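Local coordinates for protein DNA polymerase sliding clamp B (Sulfolobus tokodaii, PDB 3AIZ) that serves as a subunit of a ring-shaped sliding clamp around DNA, tethering DNA polymerase and other DNA-processing proteins to their template, at residues D141-D149 / K206-I214; L150-A161 / P195-K206. All coordinates share one frame; numbering follows the deposited sequence.

Contact 1: residues D141-D149 / K206-I214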
loop_
_atom_site.group_PDB
_atom_site.type_symbol
_atom_site.label_atom_id
_atom_site.label_comp_id
_atom_site.label_asym_id
_atom_site.label_seq_id
_atom_site.Cartn_x
_atom_site.Cartn_y
_atom_site.Cartn_z
ATOM N N ASP A 141 -24.288 19.424 0.325
ATOM C CA ASP A 141 -23.812 18.749 -0.878
ATOM C C ASP A 141 -24.287 19.459 -2.144
ATOM O O ASP A 141 -23.544 19.575 -3.119
ATOM C CB ASP A 141 -24.251 17.283 -0.886
ATOM C CG ASP A 141 -23.527 16.452 0.159
ATOM O OD1 ASP A 141 -22.285 16.570 0.259
ATOM O OD2 ASP A 141 -24.195 15.679 0.878
ATOM N N VAL A 142 -25.526 19.937 -2.121
ATOM C CA VAL A 142 -26.080 20.663 -3.256
ATOM C C VAL A 142 -25.284 21.934 -3.522
ATOM O O VAL A 142 -24.881 22.198 -4.655
ATOM C CB VAL A 142 -27.556 21.031 -3.030
ATOM C CG1 VAL A 142 -28.085 21.825 -4.212
ATOM C CG2 VAL A 142 -28.387 19.778 -2.804
ATOM N N LEU A 143 -25.059 22.720 -2.475
ATOM C CA LEU A 143 -24.293 23.954 -2.601
ATOM C C LEU A 143 -22.887 23.661 -3.114
ATOM O O LEU A 143 -22.336 24.417 -3.914
ATOM C CB LEU A 143 -24.234 24.694 -1.263
ATOM C CG LEU A 143 -25.583 25.141 -0.692
ATOM C CD1 LEU A 143 -25.406 25.798 0.669
ATOM C CD2 LEU A 143 -26.290 26.080 -1.657
ATOM N N LYS A 144 -22.310 22.555 -2.653
ATOM C CA LYS A 144 -21.002 22.128 -3.129
ATOM C C LYS A 144 -21.054 21.850 -4.627
ATOM O O LYS A 144 -20.156 22.242 -5.369
ATOM C CB LYS A 144 -20.537 20.883 -2.375
ATOM C CG LYS A 144 -19.124 20.439 -2.714
ATOM C CD LYS A 144 -18.695 19.282 -1.827
ATOM C CE LYS A 144 -17.236 18.924 -2.045
ATOM N NZ LYS A 144 -16.793 17.842 -1.121
ATOM N N ASP A 145 -22.114 21.177 -5.065
ATOM C CA ASP A 145 -22.315 20.907 -6.485
ATOM C C ASP A 145 -22.406 22.207 -7.278
ATOM O O ASP A 145 -21.813 22.335 -8.349
ATOM C CB ASP A 145 -23.575 20.065 -6.704
ATOM C CG ASP A 145 -23.406 18.631 -6.238
ATOM O OD1 ASP A 145 -22.250 18.164 -6.152
ATOM O OD2 ASP A 145 -24.430 17.966 -5.963
ATOM N N ILE A 146 -23.151 23.170 -6.746
ATOM C CA ILE A 146 -23.283 24.479 -7.376
ATOM C C ILE A 146 -21.940 25.200 -7.429
ATOM O O ILE A 146 -21.652 25.931 -8.377
ATOM C CB ILE A 146 -24.311 25.357 -6.640
ATOM C CG1 ILE A 146 -25.710 24.750 -6.761
ATOM C CG2 ILE A 146 -24.298 26.773 -7.189
ATOM C CD1 ILE A 146 -26.789 25.566 -6.090
ATOM N N ALA A 147 -21.115 24.988 -6.409
ATOM C CA ALA A 147 -19.783 25.576 -6.375
ATOM C C ALA A 147 -18.932 25.024 -7.514
ATOM O O ALA A 147 -18.189 25.760 -8.162
ATOM C CB ALA A 147 -19.119 25.314 -5.034
ATOM N N ARG A 148 -19.047 23.721 -7.750
ATOM C CA ARG A 148 -18.349 23.076 -8.854
ATOM C C ARG A 148 -18.812 23.653 -10.190
ATOM O O ARG A 148 -18.001 23.927 -11.075
ATOM C CB ARG A 148 -18.588 21.568 -8.825
ATOM C CG ARG A 148 -18.252 20.862 -10.126
ATOM C CD ARG A 148 -19.118 19.630 -10.297
ATOM N NE ARG A 148 -20.537 19.963 -10.219
ATOM C CZ ARG A 148 -21.507 19.070 -10.052
ATOM N NH1 ARG A 148 -21.212 17.781 -9.940
ATOM N NH2 ARG A 148 -22.771 19.466 -9.989
ATOM N N ASP A 149 -20.121 23.830 -10.330
ATOM C CA ASP A 149 -20.684 24.430 -11.532
ATOM C C ASP A 149 -20.096 25.816 -11.758
ATOM O O ASP A 149 -19.611 26.125 -12.845
ATOM C CB ASP A 149 -22.206 24.526 -11.422
ATOM C CG ASP A 149 -22.873 23.170 -11.350
ATOM O OD1 ASP A 149 -22.187 22.153 -11.582
ATOM O OD2 ASP A 149 -24.088 23.122 -11.064
ATOM N N LYS A 206 -17.811 30.234 -4.006
ATOM C CA LYS A 206 -17.382 28.875 -4.312
ATOM C C LYS A 206 -16.715 28.229 -3.101
ATOM O O LYS A 206 -17.111 27.149 -2.665
ATOM C CB LYS A 206 -16.415 28.882 -5.497
ATOM C CG LYS A 206 -15.970 27.508 -5.963
ATOM C CD LYS A 206 -14.671 27.598 -6.752
ATOM C CE LYS A 206 -14.731 28.706 -7.795
ATOM N NZ LYS A 206 -13.447 28.847 -8.539
ATOM N N ASP A 207 -15.700 28.899 -2.564
ATOM C CA ASP A 207 -14.975 28.405 -1.396
ATOM C C ASP A 207 -15.908 28.106 -0.228
ATOM O O ASP A 207 -15.841 27.033 0.373
ATOM C CB ASP A 207 -13.910 29.414 -0.959
ATOM C CG ASP A 207 -12.795 29.560 -1.973
ATOM O OD1 ASP A 207 -12.765 28.774 -2.945
ATOM O OD2 ASP A 207 -11.946 30.459 -1.795
ATOM N N VAL A 208 -16.774 29.063 0.092
ATOM C CA VAL A 208 -17.731 28.904 1.179
ATOM C C VAL A 208 -18.662 27.721 0.935
ATOM O O VAL A 208 -18.759 26.816 1.766
ATOM C CB VAL A 208 -18.578 30.178 1.376
ATOM C CG1 VAL A 208 -19.669 29.938 2.410
ATOM C CG2 VAL A 208 -17.694 31.342 1.787
ATOM N N PHE A 209 -19.344 27.735 -0.205
ATOM C CA PHE A 209 -20.281 26.674 -0.561
ATOM C C PHE A 209 -19.663 25.288 -0.427
ATOM O O PHE A 209 -20.289 24.369 0.098
ATOM C CB PHE A 209 -20.808 26.881 -1.982
ATOM C CG PHE A 209 -22.025 27.757 -2.054
ATOM C CD1 PHE A 209 -22.249 28.733 -1.098
ATOM C CD2 PHE A 209 -22.944 27.607 -3.079
ATOM C CE1 PHE A 209 -23.369 29.539 -1.160
ATOM C CE2 PHE A 209 -24.065 28.412 -3.148
ATOM C CZ PHE A 209 -24.278 29.378 -2.188
ATOM N N LYS A 210 -18.431 25.145 -0.904
ATOM C CA LYS A 210 -17.729 23.869 -0.846
ATOM C C LYS A 210 -17.594 23.389 0.597
ATOM O O LYS A 210 -17.679 22.194 0.876
ATOM C CB LYS A 210 -16.352 23.991 -1.503
ATOM C CG LYS A 210 -15.583 22.685 -1.617
ATOM C CD LYS A 210 -14.320 22.870 -2.447
ATOM C CE LYS A 210 -13.486 21.595 -2.496
ATOM N NZ LYS A 210 -12.965 21.212 -1.151
ATOM N N VAL A 211 -17.398 24.334 1.510
ATOM C CA VAL A 211 -17.228 24.024 2.926
ATOM C C VAL A 211 -18.534 23.587 3.590
ATOM O O VAL A 211 -18.531 22.752 4.495
ATOM C CB VAL A 211 -16.648 25.233 3.693
ATOM C CG1 VAL A 211 -16.724 25.006 5.194
ATOM C CG2 VAL A 211 -15.216 25.498 3.257
ATOM N N THR A 212 -19.649 24.146 3.132
ATOM C CA THR A 212 -20.946 23.889 3.752
ATOM C C THR A 212 -21.402 22.439 3.608
ATOM O O THR A 212 -22.451 22.063 4.129
ATOM C CB THR A 212 -22.041 24.806 3.172
ATOM O OG1 THR A 212 -22.351 24.399 1.833
ATOM C CG2 THR A 212 -21.581 26.253 3.170
ATOM N N SER A 213 -20.618 21.629 2.902
ATOM C CA SER A 213 -20.979 20.231 2.680
ATOM C C SER A 213 -20.964 19.423 3.977
ATOM O O SER A 213 -21.569 18.354 4.056
ATOM C CB SER A 213 -20.053 19.589 1.642
ATOM O OG SER A 213 -18.713 19.549 2.099
ATOM N N ILE A 214 -20.277 19.942 4.992
ATOM C CA ILE A 214 -20.188 19.266 6.284
ATOM C C ILE A 214 -21.513 19.313 7.042
ATOM O O ILE A 214 -21.646 18.722 8.115
ATOM C CB ILE A 214 -19.089 19.882 7.174
ATOM C CG1 ILE A 214 -19.506 21.277 7.648
ATOM C CG2 ILE A 214 -17.760 19.923 6.433
ATOM C CD1 ILE A 214 -18.490 21.948 8.544
#
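Leu143 lies over one face of the Phe209 ring at the centre of a roughly antiparallel helix pair (148°, axes 7.4 Å apart at closest) in the C-terminal domain of this PCNA-family clamp. In such clamps, paired helices of this kind line the channel through which DNA passes. The packing is tight on the side turned to the strands, where Val218 and Val220 also touch Leu143. Leu143 CD2 sits 4.0 Å from the Phe209 ring centroid in an off-centre CH-pi contact, while Ile146 CG2 approaches the ring edge, near its plane. Ala147, with only a methyl group, lets the helices approach, its CA 4.6 Å from Lys206 CA; Lys206 CG packs on Ala147 O. The buried Thr212 hydroxyl is satisfied within its own segment: OG1 donates to Phe209 O, three residues back, at 2.7 Å. The other side is loose and exposed. There Lys144, extended throughout with CG anti to the backbone N (chi1 -175°), reaches past Ser213, its CD meeting Ser213 CB at 3.7 Å. The amines Lys144 NZ and Lys210 NZ stand 5.1 Å apart, like charges that are consistent with a surface facing DNA. Asp149 OD2 hydrogen-bonds Tyr105 OH of a neighbouring clamp C subunit, and Arg148 NH2 adds a weak bond to the same hydroxyl. Ser213 OG donates to Lys210 O at 3.1 Å, nearly in line with the C=O bond (161°).

Contact 2: residues L150-A161 / P195-K206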
loop_
_atom_site.group_PDB
_atom_site.type_symbol
_atom_site.label_atom_id
_atom_site.label_comp_id
_atom_site.label_asym_id
_atom_site.label_seq_id
_atom_site.Cartn_x
_atom_site.Cartn_y
_atom_site.Cartn_z
ATOM N N LEU A 150 -20.143 26.645 -10.720
ATOM C CA LEU A 150 -19.652 28.016 -10.807
ATOM C C LEU A 150 -18.162 28.074 -11.133
ATOM O O LEU A 150 -17.704 28.994 -11.810
ATOM C CB LEU A 150 -19.941 28.771 -9.507
ATOM C CG LEU A 150 -21.424 28.956 -9.174
ATOM C CD1 LEU A 150 -21.606 29.496 -7.764
ATOM C CD2 LEU A 150 -22.099 29.860 -10.196
ATOM N N SER A 151 -17.409 27.088 -10.655
ATOM C CA SER A 151 -15.972 27.047 -10.904
ATOM C C SER A 151 -15.680 26.712 -12.364
ATOM O O SER A 151 -14.523 26.565 -12.759
ATOM C CB SER A 151 -15.289 26.030 -9.988
ATOM O OG SER A 151 -15.561 24.704 -10.405
ATOM N N LEU A 152 -16.736 26.593 -13.161
ATOM C CA LEU A 152 -16.588 26.298 -14.580
ATOM C C LEU A 152 -16.764 27.538 -15.448
ATOM O O LEU A 152 -15.999 27.758 -16.384
ATOM C CB LEU A 152 -17.580 25.219 -15.018
ATOM C CG LEU A 152 -17.274 23.781 -14.599
ATOM C CD1 LEU A 152 -18.385 22.847 -15.052
ATOM C CD2 LEU A 152 -15.936 23.339 -15.164
ATOM N N VAL A 153 -17.766 28.350 -15.132
ATOM C CA VAL A 153 -18.153 29.439 -16.023
ATOM C C VAL A 153 -17.772 30.842 -15.540
ATOM O O VAL A 153 -16.646 31.293 -15.743
ATOM C CB VAL A 153 -19.666 29.404 -16.321
ATOM C CG1 VAL A 153 -19.977 30.236 -17.552
ATOM C CG2 VAL A 153 -20.131 27.974 -16.517
ATOM N N GLY A 154 -18.718 31.521 -14.900
ATOM C CA GLY A 154 -18.620 32.953 -14.670
ATOM C C GLY A 154 -17.529 33.454 -13.745
ATOM O O GLY A 154 -16.605 32.724 -13.385
ATOM N N GLU A 155 -17.645 34.724 -13.366
ATOM C CA GLU A 155 -16.722 35.353 -12.430
ATOM C C GLU A 155 -17.510 36.048 -11.321
ATOM O O GLU A 155 -16.986 36.311 -10.238
ATOM C CB GLU A 155 -15.817 36.349 -13.158
ATOM C CG GLU A 155 -14.657 36.869 -12.321
ATOM C CD GLU A 155 -13.610 37.586 -13.158
ATOM O OE1 GLU A 155 -13.707 37.540 -14.403
ATOM O OE2 GLU A 155 -12.689 38.192 -12.570
ATOM N N GLU A 156 -18.777 36.338 -11.607
ATOM C CA GLU A 156 -19.697 36.883 -10.617
ATOM C C GLU A 156 -21.001 36.097 -10.633
ATOM O O GLU A 156 -21.576 35.858 -11.694
ATOM C CB GLU A 156 -19.999 38.352 -10.904
ATOM C CG GLU A 156 -18.831 39.297 -10.704
ATOM C CD GLU A 156 -19.225 40.745 -10.925
ATOM O OE1 GLU A 156 -20.388 40.991 -11.314
ATOM O OE2 GLU A 156 -18.376 41.637 -10.709
ATOM N N VAL A 157 -21.468 35.698 -9.456
ATOM C CA VAL A 157 -22.741 35.000 -9.344
ATOM C C VAL A 157 -23.856 35.977 -9.015
ATOM O O VAL A 157 -23.751 36.753 -8.066
ATOM C CB VAL A 157 -22.711 33.928 -8.243
ATOM C CG1 VAL A 157 -24.053 33.221 -8.163
ATOM C CG2 VAL A 157 -21.603 32.930 -8.502
ATOM N N GLU A 158 -24.925 35.942 -9.802
ATOM C CA GLU A 158 -26.108 36.732 -9.495
ATOM C C GLU A 158 -27.211 35.841 -8.943
ATOM O O GLU A 158 -27.830 35.073 -9.680
ATOM C CB GLU A 158 -26.608 37.482 -10.730
ATOM C CG GLU A 158 -27.964 38.141 -10.529
ATOM C CD GLU A 158 -28.381 38.999 -11.704
ATOM O OE1 GLU A 158 -27.546 39.795 -12.186
ATOM O OE2 GLU A 158 -29.546 38.883 -12.141
ATOM N N ILE A 159 -27.446 35.938 -7.641
ATOM C CA ILE A 159 -28.515 35.178 -7.011
ATOM C C ILE A 159 -29.753 36.056 -6.848
ATOM O O ILE A 159 -29.655 37.220 -6.462
ATOM C CB ILE A 159 -28.080 34.597 -5.647
ATOM C CG1 ILE A 159 -29.137 33.629 -5.114
ATOM C CG2 ILE A 159 -27.810 35.709 -4.646
ATOM C CD1 ILE A 159 -28.689 32.845 -3.900
ATOM N N SER A 160 -30.914 35.496 -7.166
ATOM C CA SER A 160 -32.168 36.233 -7.078
ATOM C C SER A 160 -33.325 35.267 -6.879
ATOM O O SER A 160 -33.252 34.111 -7.289
ATOM C CB SER A 160 -32.393 37.064 -8.342
ATOM O OG SER A 160 -32.584 36.231 -9.470
ATOM N N ALA A 161 -34.395 35.739 -6.252
ATOM C CA ALA A 161 -35.521 34.865 -5.956
ATOM C C ALA A 161 -36.865 35.572 -6.040
ATOM O O ALA A 161 -36.996 36.730 -5.652
ATOM C CB ALA A 161 -35.346 34.225 -4.583
ATOM N N PRO A 195 -39.363 39.603 -3.524
ATOM C CA PRO A 195 -38.404 39.377 -4.611
ATOM C C PRO A 195 -37.101 40.124 -4.357
ATOM O O PRO A 195 -37.123 41.334 -4.133
ATOM C CB PRO A 195 -39.122 39.960 -5.829
ATOM C CG PRO A 195 -40.567 39.792 -5.517
ATOM C CD PRO A 195 -40.694 39.983 -4.029
ATOM N N SER A 196 -35.982 39.408 -4.388
ATOM C CA SER A 196 -34.689 40.005 -4.079
ATOM C C SER A 196 -33.609 39.562 -5.057
ATOM O O SER A 196 -33.736 38.531 -5.714
ATOM C CB SER A 196 -34.272 39.658 -2.648
ATOM O OG SER A 196 -35.267 40.050 -1.719
ATOM N N LYS A 197 -32.541 40.348 -5.143
ATOM C CA LYS A 197 -31.452 40.065 -6.070
ATOM C C LYS A 197 -30.137 40.674 -5.596
ATOM O O LYS A 197 -30.102 41.808 -5.122
ATOM C CB LYS A 197 -31.797 40.577 -7.470
ATOM C CG LYS A 197 -30.609 40.667 -8.411
ATOM C CD LYS A 197 -31.043 40.554 -9.864
ATOM C CE LYS A 197 -32.117 41.573 -10.212
ATOM N NZ LYS A 197 -32.629 41.382 -11.599
ATOM N N ALA A 198 -29.057 39.911 -5.726
ATOM C CA ALA A 198 -27.735 40.380 -5.330
ATOM C C ALA A 198 -26.647 39.688 -6.139
ATOM O O ALA A 198 -26.877 38.641 -6.742
ATOM C CB ALA A 198 -27.516 40.152 -3.845
ATOM N N VAL A 199 -25.459 40.281 -6.148
ATOM C CA VAL A 199 -24.320 39.712 -6.857
ATOM C C VAL A 199 -23.177 39.454 -5.882
ATOM O O VAL A 199 -22.926 40.258 -4.986
ATOM C CB VAL A 199 -23.831 40.654 -7.971
ATOM C CG1 VAL A 199 -22.674 40.027 -8.731
ATOM C CG2 VAL A 199 -24.972 40.990 -8.913
ATOM N N TYR A 200 -22.486 38.331 -6.054
ATOM C CA TYR A 200 -21.368 37.985 -5.181
ATOM C C TYR A 200 -20.191 37.424 -5.969
ATOM O O TYR A 200 -20.354 36.937 -7.087
ATOM C CB TYR A 200 -21.807 36.975 -4.119
ATOM C CG TYR A 200 -23.005 37.419 -3.317
ATOM C CD1 TYR A 200 -24.278 36.967 -3.630
ATOM C CD2 TYR A 200 -22.863 38.298 -2.251
ATOM C CE1 TYR A 200 -25.377 37.373 -2.901
ATOM C CE2 TYR A 200 -23.956 38.710 -1.516
ATOM C CZ TYR A 200 -25.211 38.244 -1.845
ATOM O OH TYR A 200 -26.304 38.651 -1.117
ATOM N N SER A 201 -19.004 37.495 -5.376
ATOM C CA SER A 201 -17.800 36.955 -5.993
ATOM C C SER A 201 -17.866 35.432 -6.073
ATOM O O SER A 201 -18.149 34.765 -5.079
ATOM C CB SER A 201 -16.562 37.384 -5.206
ATOM O OG SER A 201 -15.392 36.772 -5.719
ATOM N N ILE A 202 -17.606 34.886 -7.258
ATOM C CA ILE A 202 -17.601 33.439 -7.441
ATOM C C ILE A 202 -16.487 32.794 -6.630
ATOM O O ILE A 202 -16.672 31.732 -6.041
ATOM C CB ILE A 202 -17.440 33.042 -8.919
ATOM C CG1 ILE A 202 -18.674 33.458 -9.716
ATOM C CG2 ILE A 202 -17.221 31.543 -9.051
ATOM C CD1 ILE A 202 -18.899 32.628 -10.954
ATOM N N GLU A 203 -15.328 33.443 -6.606
ATOM C CA GLU A 203 -14.189 32.949 -5.842
ATOM C C GLU A 203 -14.580 32.690 -4.393
ATOM O O GLU A 203 -14.260 31.645 -3.828
ATOM C CB GLU A 203 -13.033 33.950 -5.900
ATOM C CG GLU A 203 -12.456 34.152 -7.292
ATOM C CD GLU A 203 -11.753 32.914 -7.816
ATOM O OE1 GLU A 203 -11.273 32.108 -6.989
ATOM O OE2 GLU A 203 -11.676 32.748 -9.052
ATOM N N VAL A 204 -15.284 33.647 -3.797
ATOM C CA VAL A 204 -15.662 33.553 -2.395
ATOM C C VAL A 204 -16.842 32.611 -2.189
ATOM O O VAL A 204 -16.808 31.741 -1.318
ATOM C CB VAL A 204 -16.012 34.931 -1.819
ATOM C CG1 VAL A 204 -16.296 34.822 -0.331
ATOM C CG2 VAL A 204 -14.880 35.910 -2.081
ATOM N N LEU A 205 -17.884 32.789 -2.993
ATOM C CA LEU A 205 -19.080 31.966 -2.879
ATOM C C LEU A 205 -18.755 30.492 -3.108
ATOM O O LEU A 205 -19.344 29.610 -2.484
ATOM C CB LEU A 205 -20.144 32.435 -3.871
ATOM C CG LEU A 205 -21.570 31.967 -3.586
ATOM C CD1 LEU A 205 -22.044 32.538 -2.260
ATOM C CD2 LEU A 205 -22.507 32.373 -4.710
ATOM N N LYS A 206 -17.811 30.234 -4.006
ATOM C CA LYS A 206 -17.382 28.875 -4.312
ATOM C C LYS A 206 -16.715 28.229 -3.101
ATOM O O LYS A 206 -17.111 27.149 -2.665
ATOM C CB LYS A 206 -16.415 28.882 -5.497
ATOM C CG LYS A 206 -15.970 27.508 -5.963
ATOM C CD LYS A 206 -14.671 27.598 -6.752
ATOM C CE LYS A 206 -14.731 28.706 -7.795
ATOM N NZ LYS A 206 -13.447 28.847 -8.539
#
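Ile202 places CG1 anti to its carbonyl carbon (chi1 -67°) and Val157 turns CG2 beside its own backbone N (chi1 -180°), so that Ile202 CG1 packs on Val157 CG2, the two side chains crossing at about a right angle. They meet at the end of an antiparallel beta ladder of the C-terminal PCNA domain, formed by strands 156-161 and 196-201, where the latter passes into helix 202-211. Three hydrogen-bonded pairs, Val157 with Tyr200, Ile159 with Ala198 and Ala161 with Ser196, carry two backbone bonds each; Val157 N to Tyr200 O measures 2.9 Å. The side chains of these pairs share the buried face of the ladder. On it, Leu205 CD2 rests 3.9 Å from Val157 CB, and Ile159 CG2 meets the Tyr200 ring at its edge, in plane, closest to CE1. Met228 touches Ile159, Tyr200 and Leu205 alike, and the Tyr200 hydroxyl is bonded to Ile226 O. The opposite face is more polar. There Glu158 and Lys197 lie obliquely across each other, with Glu158 OE2 4.0 Å from Lys197 NZ, too far for a salt bridge, so any attraction is probably modest; Glu156 OE1 lies 3.6 Å from the methyl Val199 CG1.

At the helix start, Ser201 occupies the N-cap position, and the first helical amide, Ile202 N, makes a weak bond of 3.4 Å to Glu155 O. Ile202 packs against the 151-155 loop: its CD1 lies against the Gly154 backbone, and its CG2 is 3.9 Å from Leu150 CB. Farther along the helix, the aliphatic part of Lys206 passes Ser151, whose OG is hydrogen-bonded to Arg148 O, and Lys206 CE comes to 3.5 Å from Ser151 CB.

From the N terminus the chain first builds the N-terminal clamp domain; both contacts lie in the C-terminal one. After strand 134-138, helix 140-150 leads through a short loop to strand 156-161. Three more strands follow before strand 196-201 returns and passes directly into helix 202-211. Contact 2 therefore closes the inner loop, with 33 intervening residues, and contact 1 the outer one, with 56; the two nest without crossing. Contact 1 joins helix to helix, while contact 2 joins strand to strand and ties the start of helix 202-211 to the end of helix 140-150. Lys206 takes part in both, their centres 12 Å apart.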